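Local atomic coordinates of D,D-dipeptidase/D,D-carboxypeptidase (Enterococcus faecalis, PDB entry 4MUQ), a protein that hydrolyses the dipeptide D-Ala-D-Ala as a zinc-dependent enzyme of vancomycin resistance and probably also trims the terminal D-Ala from cell-wall precursors. Residues A82-S87 / A101-S106; Q150-A153 / I159-I162; V36-R41 / I45-D50; Y25-N30 / H108-A113. All blocks are in the same frame, centred on the assembly; numbering follows the deposited sequence. Where two conformers were deposited one is given.

Contact 1 of 4, residues A82-S87 / A101-S106; sequences AIYDGS and ALPNHS. With LY0 ((2R)-3-[(R)-[(1R)-1-aminoethyl](hydroxy)phosphoryl]-2-methylpropanoic acid), chain C; 2D8 ((2R)-3-[(R)-[(1S)-1-aminoethyl](hydroxy)phosphoryl]-2-methylpropanoic acid), chain D.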
# COMPACT_ATOMS: atom_id res chain seq x y z
N ALA A 82 3.98 0.90 21.17
CA ALA A 82 4.13 2.13 21.96
C ALA A 82 3.13 3.20 21.53
O ALA A 82 2.56 3.90 22.38
CB ALA A 82 5.56 2.66 21.85
N ILE A 83 2.90 3.33 20.23
CA ILE A 83 1.96 4.34 19.76
C ILE A 83 0.56 3.99 20.25
O ILE A 83 -0.15 4.85 20.76
CB ILE A 83 1.97 4.49 18.23
CG1 ILE A 83 3.29 5.12 17.78
CG2 ILE A 83 0.77 5.32 17.74
CD1 ILE A 83 3.54 4.95 16.29
N TYR A 84 0.18 2.73 20.10
CA TYR A 84 -1.16 2.28 20.50
C TYR A 84 -1.36 2.50 22.00
O TYR A 84 -2.35 3.12 22.43
CB TYR A 84 -1.37 0.82 20.10
CG TYR A 84 -2.81 0.37 20.22
CD1 TYR A 84 -3.64 0.38 19.11
CD2 TYR A 84 -3.33 -0.07 21.43
CE1 TYR A 84 -4.97 -0.03 19.20
CE2 TYR A 84 -4.66 -0.46 21.54
CZ TYR A 84 -5.46 -0.45 20.41
OH TYR A 84 -6.78 -0.85 20.53
N ASP A 85 -0.43 2.00 22.81
CA ASP A 85 -0.57 2.12 24.26
C ASP A 85 -0.49 3.57 24.73
O ASP A 85 -1.20 3.96 25.65
CB ASP A 85 0.46 1.25 24.98
CG ASP A 85 0.16 -0.22 24.85
OD1 ASP A 85 -1.02 -0.58 24.68
OD2 ASP A 85 1.12 -1.02 24.89
N GLY A 86 0.35 4.37 24.07
CA GLY A 86 0.44 5.78 24.41
C GLY A 86 -0.85 6.50 24.10
O GLY A 86 -1.27 7.37 24.85
N SER A 87 -1.50 6.12 23.00
CA SER A 87 -2.76 6.73 22.62
C SER A 87 -3.88 6.31 23.57
O SER A 87 -4.78 7.11 23.85
CB SER A 87 -3.08 6.38 21.17
OG SER A 87 -4.25 7.05 20.74
N ALA A 101 -3.89 1.50 14.26
CA ALA A 101 -4.03 0.07 14.03
C ALA A 101 -3.47 -0.75 15.20
O ALA A 101 -2.52 -0.34 15.86
CB ALA A 101 -3.33 -0.33 12.74
N LEU A 102 -4.09 -1.88 15.47
CA LEU A 102 -3.52 -2.83 16.42
C LEU A 102 -2.10 -3.22 16.00
O LEU A 102 -1.80 -3.32 14.81
CB LEU A 102 -4.38 -4.09 16.48
CG LEU A 102 -5.77 -3.99 17.11
CD1 LEU A 102 -6.58 -5.25 16.80
CD2 LEU A 102 -5.64 -3.79 18.60
N PRO A 103 -1.22 -3.46 16.98
CA PRO A 103 0.08 -4.01 16.64
C PRO A 103 -0.08 -5.29 15.81
O PRO A 103 -0.93 -6.14 16.12
CB PRO A 103 0.68 -4.32 18.02
CG PRO A 103 0.07 -3.28 18.89
CD PRO A 103 -1.34 -3.15 18.41
N ASN A 104 0.75 -5.41 14.77
CA ASN A 104 0.68 -6.48 13.78
C ASN A 104 -0.51 -6.38 12.83
O ASN A 104 -0.74 -7.29 12.06
CB ASN A 104 0.81 -7.88 14.40
CG ASN A 104 2.25 -8.22 14.72
OD1 ASN A 104 3.18 -7.62 14.17
ND2 ASN A 104 2.44 -9.17 15.60
N HIS A 105 -1.22 -5.26 12.88
CA HIS A 105 -2.30 -5.01 11.92
C HIS A 105 -2.11 -3.67 11.24
O HIS A 105 -3.05 -3.14 10.63
CB HIS A 105 -3.67 -5.05 12.61
CG HIS A 105 -3.99 -6.37 13.23
ND1 HIS A 105 -4.87 -7.27 12.67
CD2 HIS A 105 -3.53 -6.96 14.36
CE1 HIS A 105 -4.95 -8.34 13.43
NE2 HIS A 105 -4.14 -8.18 14.47
N SER A 106 -0.92 -3.08 11.37
CA SER A 106 -0.62 -1.78 10.76
C SER A 106 0.15 -1.92 9.45
O SER A 106 1.15 -2.64 9.38
CB SER A 106 0.24 -0.94 11.70
OG SER A 106 0.69 0.25 11.07
P LY0 C . -1.72 6.10 11.32
C1 LY0 C . -1.15 6.39 13.87
N1 LY0 C . -2.76 7.86 13.02
C2 LY0 C . -1.52 7.27 12.69
C4 LY0 C . -3.01 4.88 11.70
C5 LY0 C . -2.88 3.59 10.95
C6 LY0 C . -1.85 2.70 11.61
C7 LY0 C . -4.25 2.94 10.89
O31 LY0 C . -0.39 5.33 11.13
O32 LY0 C . -1.96 6.89 9.99
O61 LY0 C . -1.20 1.96 10.88
O62 LY0 C . -1.72 2.73 12.83
C4 2D8 D . -3.01 4.88 11.69
C5 2D8 D . -2.88 3.59 10.94
C6 2D8 D . -1.84 2.70 11.61
C7 2D8 D . -4.25 2.93 10.89
N1 2D8 D . -0.77 8.32 12.38
P 2D8 D . -1.72 6.10 11.31
C1 2D8 D . -1.16 6.42 13.86
C2 2D8 D . -1.64 7.26 12.70
O31 2D8 D . -0.39 5.34 11.15
O32 2D8 D . -1.96 6.89 9.99
O61 2D8 D . -1.20 1.96 10.89
O62 2D8 D . -1.72 2.73 12.83
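Tyr-84 and Leu-102 lie side by side and point the same way, the phenol of the helix residue running along the isobutyl group of the loop residue. The touching branch of Leu-102 is CD2, which sits 3.7 Å from Tyr-84 OH and spreads its contact over CZ and CE1. With CG of Tyr-84 anti to the backbone N (chi1 -168°), the ring leaves helix 77-91 in the direction of the loop. It meets three successive residues there, each obliquely: Leu-102 near the hydroxyl end, the carbonyl of Ala-101 with its O 3.5 Å from Tyr-84 CD1, and the ring of Pro-103, whose CD lies 4.2 Å from Tyr-84 CG. No hydrogen bond crosses the contact. The same loop holds the inhibitor carboxylate in both deposited diastereomers. Ala-101 N donates to O62 of LY0 at 2.9 Å, and Ser-106 OG stands 2.6 Å from O61 of LY0, so the two oxygens are engaged separately. A type II turn from Leu-102 to His-105 carries the chain between these two residues. Gln-80, from the preceding turn of helix 77-91, donates to Ala-101 O, Pro-103 also packs on Leu-77 and Thr-81 of that helix, and Thr-96 and Arg-97 of helix 93-99 adjoin Tyr-84.

Contact 2 of 4, residues Q150-A153 / I159-I162; sequences QRYA and ITGI. With PE3 (3,6,9,12,15,18,21,24,27,30,33,36,39-tridecaoxahentetracontane-1,41-diol), chain H; LY0 ((2R)-3-[(R)-[(1R)-1-aminoethyl](hydroxy)phosphoryl]-2-methylpropanoic acid), chain C; 2D8 ((2R)-3-[(R)-[(1S)-1-aminoethyl](hydroxy)phosphoryl]-2-methylpropanoic acid), chain D.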
# COMPACT_ATOMS: atom_id res chain seq x y z
N GLN A 150 -4.74 6.82 -1.28
CA GLN A 150 -5.08 7.29 0.07
C GLN A 150 -5.89 6.17 0.72
O GLN A 150 -6.93 5.75 0.22
CB GLN A 150 -5.88 8.57 0.04
CG GLN A 150 -6.09 9.14 1.43
CD GLN A 150 -7.00 10.33 1.43
OE1 GLN A 150 -7.04 11.11 0.47
NE2 GLN A 150 -7.76 10.48 2.51
N ARG A 151 -5.38 5.67 1.83
CA ARG A 151 -5.84 4.39 2.36
C ARG A 151 -7.20 4.42 3.04
O ARG A 151 -7.99 3.46 2.88
CB ARG A 151 -4.78 3.84 3.31
CG ARG A 151 -5.07 2.45 3.87
CD ARG A 151 -5.13 1.43 2.76
NE ARG A 151 -5.35 0.07 3.27
CZ ARG A 151 -6.54 -0.47 3.51
NH1 ARG A 151 -7.65 0.24 3.33
NH2 ARG A 151 -6.61 -1.72 3.95
N TYR A 152 -7.48 5.48 3.79
CA TYR A 152 -8.61 5.51 4.71
C TYR A 152 -9.53 6.68 4.40
O TYR A 152 -9.34 7.80 4.90
CB TYR A 152 -8.10 5.59 6.16
CG TYR A 152 -7.21 4.43 6.56
CD1 TYR A 152 -7.67 3.12 6.55
CD2 TYR A 152 -5.89 4.65 6.96
CE1 TYR A 152 -6.84 2.06 6.89
CE2 TYR A 152 -5.07 3.59 7.33
CZ TYR A 152 -5.55 2.30 7.29
OH TYR A 152 -4.74 1.23 7.64
N ALA A 153 -10.53 6.42 3.57
CA ALA A 153 -11.48 7.45 3.18
C ALA A 153 -12.67 7.51 4.14
O ALA A 153 -13.04 6.50 4.75
CB ALA A 153 -11.97 7.18 1.76
N ILE A 159 -15.85 -0.39 6.36
CA ILE A 159 -15.13 -1.56 5.87
C ILE A 159 -13.62 -1.55 6.11
O ILE A 159 -13.01 -2.60 6.18
CB ILE A 159 -15.44 -1.89 4.40
CG1 ILE A 159 -14.97 -0.78 3.48
CG2 ILE A 159 -16.93 -2.18 4.23
CD1 ILE A 159 -15.21 -1.11 2.01
N THR A 160 -13.00 -0.37 6.25
CA THR A 160 -11.59 -0.33 6.63
C THR A 160 -11.42 -0.51 8.14
O THR A 160 -10.35 -0.94 8.60
CB THR A 160 -10.92 1.00 6.26
OG1 THR A 160 -11.52 2.05 7.02
CG2 THR A 160 -11.05 1.30 4.77
N GLY A 161 -12.45 -0.17 8.91
CA GLY A 161 -12.35 -0.17 10.35
C GLY A 161 -11.51 0.96 10.94
O GLY A 161 -11.20 0.92 12.13
N ILE A 162 -11.15 1.95 10.12
CA ILE A 162 -10.31 3.06 10.57
C ILE A 162 -11.00 4.34 10.13
O ILE A 162 -11.56 4.40 9.03
CB ILE A 162 -8.89 2.93 9.94
CG1 ILE A 162 -8.17 1.68 10.48
CG2 ILE A 162 -8.05 4.19 10.17
CD1 ILE A 162 -7.87 1.70 11.97
O43 PE3 H . -15.53 -7.02 9.49
C42 PE3 H . -14.70 -5.95 9.06
C41 PE3 H . -14.77 -4.73 10.00
O40 PE3 H . -13.86 -3.74 9.46
C39 PE3 H . -12.63 -4.46 9.45
C38 PE3 H . -11.38 -3.85 8.92
O37 PE3 H . -10.47 -4.95 9.11
P LY0 C . -1.72 6.10 11.32
C1 LY0 C . -1.15 6.39 13.87
N1 LY0 C . -2.76 7.86 13.02
C2 LY0 C . -1.52 7.27 12.69
C4 LY0 C . -3.01 4.88 11.70
C5 LY0 C . -2.88 3.59 10.95
C6 LY0 C . -1.85 2.70 11.61
C7 LY0 C . -4.25 2.94 10.89
O31 LY0 C . -0.39 5.33 11.13
O32 LY0 C . -1.96 6.89 9.99
O61 LY0 C . -1.20 1.96 10.88
O62 LY0 C . -1.72 2.73 12.83
C4 2D8 D . -3.01 4.88 11.69
C5 2D8 D . -2.88 3.59 10.94
C6 2D8 D . -1.84 2.70 11.61
C7 2D8 D . -4.25 2.93 10.89
N1 2D8 D . -0.77 8.32 12.38
P 2D8 D . -1.72 6.10 11.31
C1 2D8 D . -1.16 6.42 13.86
C2 2D8 D . -1.64 7.26 12.70
O31 2D8 D . -0.39 5.34 11.15
O32 2D8 D . -1.96 6.89 9.99
O61 2D8 D . -1.20 1.96 10.89
O62 2D8 D . -1.72 2.73 12.83
O HOH W 1 -11.42 4.63 6.26
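Tyr-152 and Ile-162 bring the two backbones to 6.6 Å, CA to CA, where the loop after strand 148-150 faces the end of helix 157-160. Gly-161 leaves the helix with positive phi (73°), turning the chain so that Ile-162 comes back toward the tyrosine. An ST turn supports this exit: Ile-162 N donates to Thr-160 OG1 at 3.1 Å. A water joins the two backbones, accepting from Thr-160 OG1 and donating to Ala-153 O and Ile-162 O.

Packing on both faces and one edge fixes how the Tyr-152 ring is turned. Ile-162 CG2 sits over its centre, 3.7 Å from the centroid and 12° off the normal, a CH-pi contact; CG of Arg-151 lies over the opposite face. Thr-160 CB meets the ring edge in plane, 3.9 Å from Tyr-152 CD1. Thr-160 CG2 packs obliquely on the Arg-151 guanidinium, which is salt-bridged to Glu-107 and Glu-188. Tyr-152 OH lies 3.7 Å from the C7 methyl of LY0, and Ile-162 CD1 approaches it at 4.0 Å. Both residues wall the active-site pocket around this methyl next to the inhibitor carboxylate, which probably takes the place of the side chain of the C-terminal D-Ala.

Contact 3 of 4, residues V36-R41 / I45-D50; sequences VPADIR and ILMKRD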
# COMPACT_ATOMS: atom_id res chain seq x y z
N VAL A 36 15.11 1.53 3.27
CA VAL A 36 16.08 2.60 3.13
C VAL A 36 15.44 3.90 3.59
O VAL A 36 14.22 4.01 3.63
CB VAL A 36 16.57 2.77 1.67
CG1 VAL A 36 17.25 1.50 1.15
CG2 VAL A 36 15.44 3.19 0.77
N PRO A 37 16.27 4.90 3.96
CA PRO A 37 15.69 6.20 4.31
C PRO A 37 14.96 6.78 3.11
O PRO A 37 15.48 6.74 2.00
CB PRO A 37 16.92 7.05 4.64
CG PRO A 37 17.95 6.06 5.08
CD PRO A 37 17.72 4.86 4.20
N ALA A 38 13.78 7.34 3.34
CA ALA A 38 12.97 7.87 2.25
C ALA A 38 13.63 9.08 1.61
O ALA A 38 13.50 9.31 0.41
CB ALA A 38 11.59 8.22 2.74
N ASP A 39 14.34 9.86 2.42
CA ASP A 39 14.93 11.11 1.97
C ASP A 39 16.11 11.45 2.87
O ASP A 39 16.05 11.19 4.07
CB ASP A 39 13.87 12.22 2.02
CG ASP A 39 14.30 13.48 1.29
OD1 ASP A 39 13.77 13.75 0.19
OD2 ASP A 39 15.18 14.22 1.80
N ILE A 40 17.16 12.00 2.27
CA ILE A 40 18.35 12.52 2.97
C ILE A 40 17.98 13.47 4.11
O ILE A 40 18.68 13.56 5.13
CB ILE A 40 19.28 13.27 1.95
CG1 ILE A 40 20.05 12.29 1.06
CG2 ILE A 40 20.24 14.24 2.63
CD1 ILE A 40 20.35 10.97 1.73
N ARG A 41 16.88 14.19 3.92
CA ARG A 41 16.44 15.19 4.89
C ARG A 41 15.75 14.55 6.08
O ARG A 41 15.57 15.20 7.12
CB ARG A 41 15.53 16.22 4.21
CG ARG A 41 16.27 17.14 3.25
CD ARG A 41 15.32 17.84 2.27
NE ARG A 41 14.86 16.93 1.22
CZ ARG A 41 14.20 17.32 0.14
NH1 ARG A 41 13.93 18.61 -0.05
NH2 ARG A 41 13.82 16.42 -0.77
N ILE A 45 13.17 8.10 8.79
CA ILE A 45 11.94 7.61 8.20
C ILE A 45 12.27 6.65 7.07
O ILE A 45 12.70 7.06 6.00
CB ILE A 45 11.06 8.75 7.71
CG1 ILE A 45 10.76 9.68 8.88
CG2 ILE A 45 9.77 8.21 7.07
CD1 ILE A 45 9.47 10.40 8.78
N LEU A 46 12.09 5.36 7.32
CA LEU A 46 12.45 4.34 6.34
C LEU A 46 11.24 3.88 5.55
O LEU A 46 10.12 3.95 6.03
CB LEU A 46 13.05 3.12 7.05
CG LEU A 46 14.16 3.39 8.06
CD1 LEU A 46 14.62 2.07 8.67
CD2 LEU A 46 15.32 4.11 7.40
N MET A 47 11.49 3.45 4.31
CA MET A 47 10.47 2.84 3.46
C MET A 47 11.13 1.75 2.64
O MET A 47 12.35 1.74 2.50
CB MET A 47 9.88 3.87 2.48
CG MET A 47 9.08 4.98 3.12
SD MET A 47 7.59 4.42 3.93
CE MET A 47 6.56 4.02 2.52
N LYS A 48 10.34 0.86 2.07
CA LYS A 48 10.91 -0.07 1.10
C LYS A 48 11.55 0.75 -0.03
O LYS A 48 10.99 1.79 -0.45
CB LYS A 48 9.86 -1.03 0.54
CG LYS A 48 9.39 -2.09 1.53
CD LYS A 48 8.67 -3.23 0.82
CE LYS A 48 9.61 -3.99 -0.12
NZ LYS A 48 10.55 -4.89 0.62
N ARG A 49 12.70 0.29 -0.52
CA ARG A 49 13.51 1.03 -1.48
C ARG A 49 12.72 1.49 -2.71
O ARG A 49 12.79 2.66 -3.09
CB ARG A 49 14.71 0.19 -1.92
CG ARG A 49 15.63 0.88 -2.93
CD ARG A 49 16.81 -0.01 -3.34
NE ARG A 49 17.91 0.05 -2.37
CZ ARG A 49 18.17 -0.89 -1.46
NH1 ARG A 49 17.40 -1.97 -1.38
NH2 ARG A 49 19.19 -0.74 -0.63
N ASP A 50 11.99 0.58 -3.34
CA ASP A 50 11.26 0.94 -4.55
C ASP A 50 10.15 1.96 -4.25
O ASP A 50 9.87 2.83 -5.07
CB ASP A 50 10.73 -0.30 -5.27
CG ASP A 50 11.85 -1.20 -5.77
OD1 ASP A 50 12.96 -0.68 -6.05
OD2 ASP A 50 11.63 -2.43 -5.86
O HOH W 2 13.04 9.69 5.02
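A two-stranded antiparallel beta hairpin, strands 35-39 and 45-48, pairs Val-36 with Met-47 and leads directly into helix 49-62. Val-36 and Met-47 are a hydrogen-bonded pair: Val-36 N donates to Met-47 O, and Met-47 N returns the bond to Val-36 O, both at 2.9 Å. Ala-38 N adds a third bond to Ile-45 O with a nearly linear approach to the carbonyl (C=O...N 166°). Between them, Pro-37 and Leu-46 form a non-hydrogen-bonded pair, their side chains lying alongside each other with Pro-37 CG 4.0 Å from Leu-46 CD2.

Past the last strand residue, Arg-49 crosses Val-36 at about a right angle. Its chain extends to CD and bends at chi3 (-82°), laying one face of the guanidinium against Val-36 CG1, 3.5 Å from Arg-49 NH2. Beyond the pairing, Arg-41 grips Asp-39 side-on: NE bonds to OD2 and NH2 to OD1, while Arg-41 N also reaches OD2 in an Asx turn. Gln-56 of helix 49-62 binds Asp-39 OD1 too. Pro-37, whose N carries no hydrogen, fits a non-hydrogen-bonded position without the loss of a bond to Leu-46, and the several donors around the Asp-39 carboxylate would probably favour its ionised form and fix its rotation.

Contact 4 of 4, residues Y25-N30 / H108-A113; sequences YPLRDN and HQTGLA. With ZN (zinc ion), chain B; 2D8 ((2R)-3-[(R)-[(1S)-1-aminoethyl](hydroxy)phosphoryl]-2-methylpropanoic acid), chain D; LY0 ((2R)-3-[(R)-[(1R)-1-aminoethyl](hydroxy)phosphoryl]-2-methylpropanoic acid), chain C.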
# COMPACT_ATOMS: atom_id res chain seq x y z
N TYR A 25 -7.01 -9.18 9.11
CA TYR A 25 -5.92 -9.88 8.46
C TYR A 25 -4.58 -9.33 8.91
O TYR A 25 -4.11 -8.32 8.39
CB TYR A 25 -6.05 -9.75 6.93
CG TYR A 25 -7.41 -10.16 6.40
CD1 TYR A 25 -7.87 -11.46 6.52
CD2 TYR A 25 -8.23 -9.22 5.79
CE1 TYR A 25 -9.12 -11.83 6.04
CE2 TYR A 25 -9.48 -9.58 5.30
CZ TYR A 25 -9.92 -10.87 5.45
OH TYR A 25 -11.15 -11.25 4.95
N PRO A 26 -3.95 -10.01 9.87
CA PRO A 26 -2.70 -9.47 10.43
C PRO A 26 -1.50 -9.66 9.51
O PRO A 26 -1.53 -10.45 8.56
CB PRO A 26 -2.52 -10.30 11.70
CG PRO A 26 -3.11 -11.63 11.35
CD PRO A 26 -4.34 -11.27 10.52
N LEU A 27 -0.44 -8.91 9.78
CA LEU A 27 0.86 -9.16 9.17
C LEU A 27 1.38 -10.47 9.74
O LEU A 27 1.36 -10.68 10.96
CB LEU A 27 1.81 -8.01 9.51
CG LEU A 27 3.17 -7.92 8.81
CD1 LEU A 27 3.02 -7.68 7.32
CD2 LEU A 27 3.99 -6.81 9.43
N ARG A 28 1.84 -11.38 8.87
CA ARG A 28 2.33 -12.66 9.35
C ARG A 28 3.83 -12.84 9.12
O ARG A 28 4.47 -13.65 9.79
CB ARG A 28 1.55 -13.81 8.72
CG ARG A 28 0.08 -13.75 9.09
CD ARG A 28 -0.63 -15.02 8.73
NE ARG A 28 -2.07 -14.91 8.96
CZ ARG A 28 -2.66 -15.08 10.14
NH1 ARG A 28 -1.93 -15.38 11.21
NH2 ARG A 28 -3.97 -14.96 10.25
N ASP A 29 4.37 -12.09 8.17
CA ASP A 29 5.82 -12.05 7.98
C ASP A 29 6.33 -10.66 8.33
O ASP A 29 6.00 -9.68 7.67
CB ASP A 29 6.19 -12.42 6.54
CG ASP A 29 7.68 -12.30 6.27
OD1 ASP A 29 8.43 -13.26 6.58
OD2 ASP A 29 8.11 -11.25 5.75
N ASN A 30 7.13 -10.59 9.39
CA ASN A 30 7.68 -9.33 9.87
C ASN A 30 8.97 -8.97 9.14
O ASN A 30 9.46 -7.84 9.24
CB ASN A 30 7.93 -9.39 11.38
CG ASN A 30 8.75 -10.62 11.79
OD1 ASN A 30 9.45 -11.23 10.98
ND2 ASN A 30 8.66 -10.98 13.07
N HIS A 108 1.99 0.25 8.41
CA HIS A 108 3.30 0.85 8.60
C HIS A 108 4.38 -0.21 8.85
O HIS A 108 5.56 0.03 8.58
CB HIS A 108 3.30 1.90 9.72
CG HIS A 108 2.68 3.19 9.30
ND1 HIS A 108 3.39 4.21 8.70
CD2 HIS A 108 1.40 3.62 9.38
CE1 HIS A 108 2.57 5.21 8.44
NE2 HIS A 108 1.36 4.88 8.84
N GLN A 109 3.97 -1.37 9.34
CA GLN A 109 4.92 -2.46 9.59
C GLN A 109 5.35 -3.17 8.31
O GLN A 109 6.17 -4.07 8.37
CB GLN A 109 4.34 -3.47 10.60
CG GLN A 109 4.12 -2.88 12.00
CD GLN A 109 3.42 -3.84 12.92
OE1 GLN A 109 2.26 -3.61 13.29
NE2 GLN A 109 4.09 -4.93 13.28
N THR A 110 4.84 -2.75 7.16
CA THR A 110 5.22 -3.38 5.88
C THR A 110 6.27 -2.59 5.10
O THR A 110 6.85 -3.11 4.14
CB THR A 110 4.02 -3.54 4.91
OG1 THR A 110 3.56 -2.25 4.49
CG2 THR A 110 2.87 -4.35 5.52
N GLY A 111 6.48 -1.33 5.45
CA GLY A 111 7.33 -0.47 4.64
C GLY A 111 6.65 0.11 3.41
O GLY A 111 7.31 0.77 2.61
N LEU A 112 5.35 -0.14 3.26
CA LEU A 112 4.57 0.33 2.10
C LEU A 112 3.72 1.54 2.40
O LEU A 112 3.09 2.08 1.50
CB LEU A 112 3.67 -0.80 1.60
CG LEU A 112 4.37 -2.10 1.18
CD1 LEU A 112 3.33 -3.17 0.86
CD2 LEU A 112 5.31 -1.90 -0.02
N ALA A 113 3.67 1.98 3.66
CA ALA A 113 2.78 3.07 4.04
C ALA A 113 3.55 4.26 4.56
O ALA A 113 4.56 4.12 5.24
CB ALA A 113 1.78 2.61 5.09
ZN ZN B . -0.25 6.11 8.86
C4 2D8 D . -3.01 4.88 11.69
C5 2D8 D . -2.88 3.59 10.94
C6 2D8 D . -1.84 2.70 11.61
C7 2D8 D . -4.25 2.93 10.89
N1 2D8 D . -0.77 8.32 12.38
P 2D8 D . -1.72 6.10 11.31
C1 2D8 D . -1.16 6.42 13.86
C2 2D8 D . -1.64 7.26 12.70
O31 2D8 D . -0.39 5.34 11.15
O32 2D8 D . -1.96 6.89 9.99
O61 2D8 D . -1.20 1.96 10.89
O62 2D8 D . -1.72 2.73 12.83
P LY0 C . -1.72 6.10 11.32
C1 LY0 C . -1.15 6.39 13.87
N1 LY0 C . -2.76 7.86 13.02
C2 LY0 C . -1.52 7.27 12.69
C4 LY0 C . -3.01 4.88 11.70
C5 LY0 C . -2.88 3.59 10.95
C6 LY0 C . -1.85 2.70 11.61
C7 LY0 C . -4.25 2.94 10.89
O31 LY0 C . -0.39 5.33 11.13
O32 LY0 C . -1.96 6.89 9.99
O61 LY0 C . -1.20 1.96 10.88
O62 LY0 C . -1.72 2.73 12.83
O HOH W 3 7.78 -5.53 10.01
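Leu-27 lays its two methyl branches over Gln-109, in the short 3-10 segment it shares with the zinc ligand His-108, and Thr-110 just after it. CD2 meets Gln-109 at CB, 3.6 Å away, and CD1 meets the methyl of Thr-110, with CG2 at 3.8 Å. With CG anti to the backbone N of Leu-27 (chi1 -171°) the side chain is directed at the other segment, and chi2 (65°) sets one methyl on each residue. The contact is buried and apolar, and the polar ends of both partners are turned to other bonds. Gln-109, extended beyond CG, uses OE1 to accept from Asn-104 N. Thr-110 OG1 is bonded to Glu-107 O and accepts from Leu-112 N at 3.0 Å, an ST turn that bends the chain through Gly-111 toward strand 113-118. A water donates to both Asn-30 O and Gln-109 O, tying the segments together by their backbones.

His-108 is one of the three protein ligands of the zinc site, with Asp-115 and His-168; Ser-106, His-108, Gly-111, Ala-113 and Asp-115 fit the SxHxxGxAxD motif of the M15 peptidases. His-108 NE2 binds the zinc ion at 2.0 Å. ND1 of the same ring is bonded to Gly-73 O, so the imidazole is held at both nitrogens; Ala-113 CB lies over one face. The inhibitor phosphinate completes the metal's surroundings with O32 of LY0 at 2.2 Å and O31 of LY0 at 2.4 Å from zinc. On the other segment, Pro-26 packs on His-105.

Contacts 1, 2 and 4 surround one inhibitor site, occupied by the two diastereomers LY0 and 2D8: 101-106 takes the carboxylate, 150-153 and 159-162 the C7 methyl beside that carboxylate, and His-108 of contact 4 the zinc that binds the phosphinate. Contacts 1 and 2 approach to about 5 Å between nearest atoms without touching, their centres about 16 Å apart. Contacts 1 and 4 do touch: Asn-104 O lies 2.8 Å from Leu-27 N. Contact 3 is more remote, about 22 Å from contact 1 and 24 Å from contact 2 between centres, yet it adjoins contact 4, with Lys-48 N 3.1 Å from Gly-111 O, next to the zinc-binding loop.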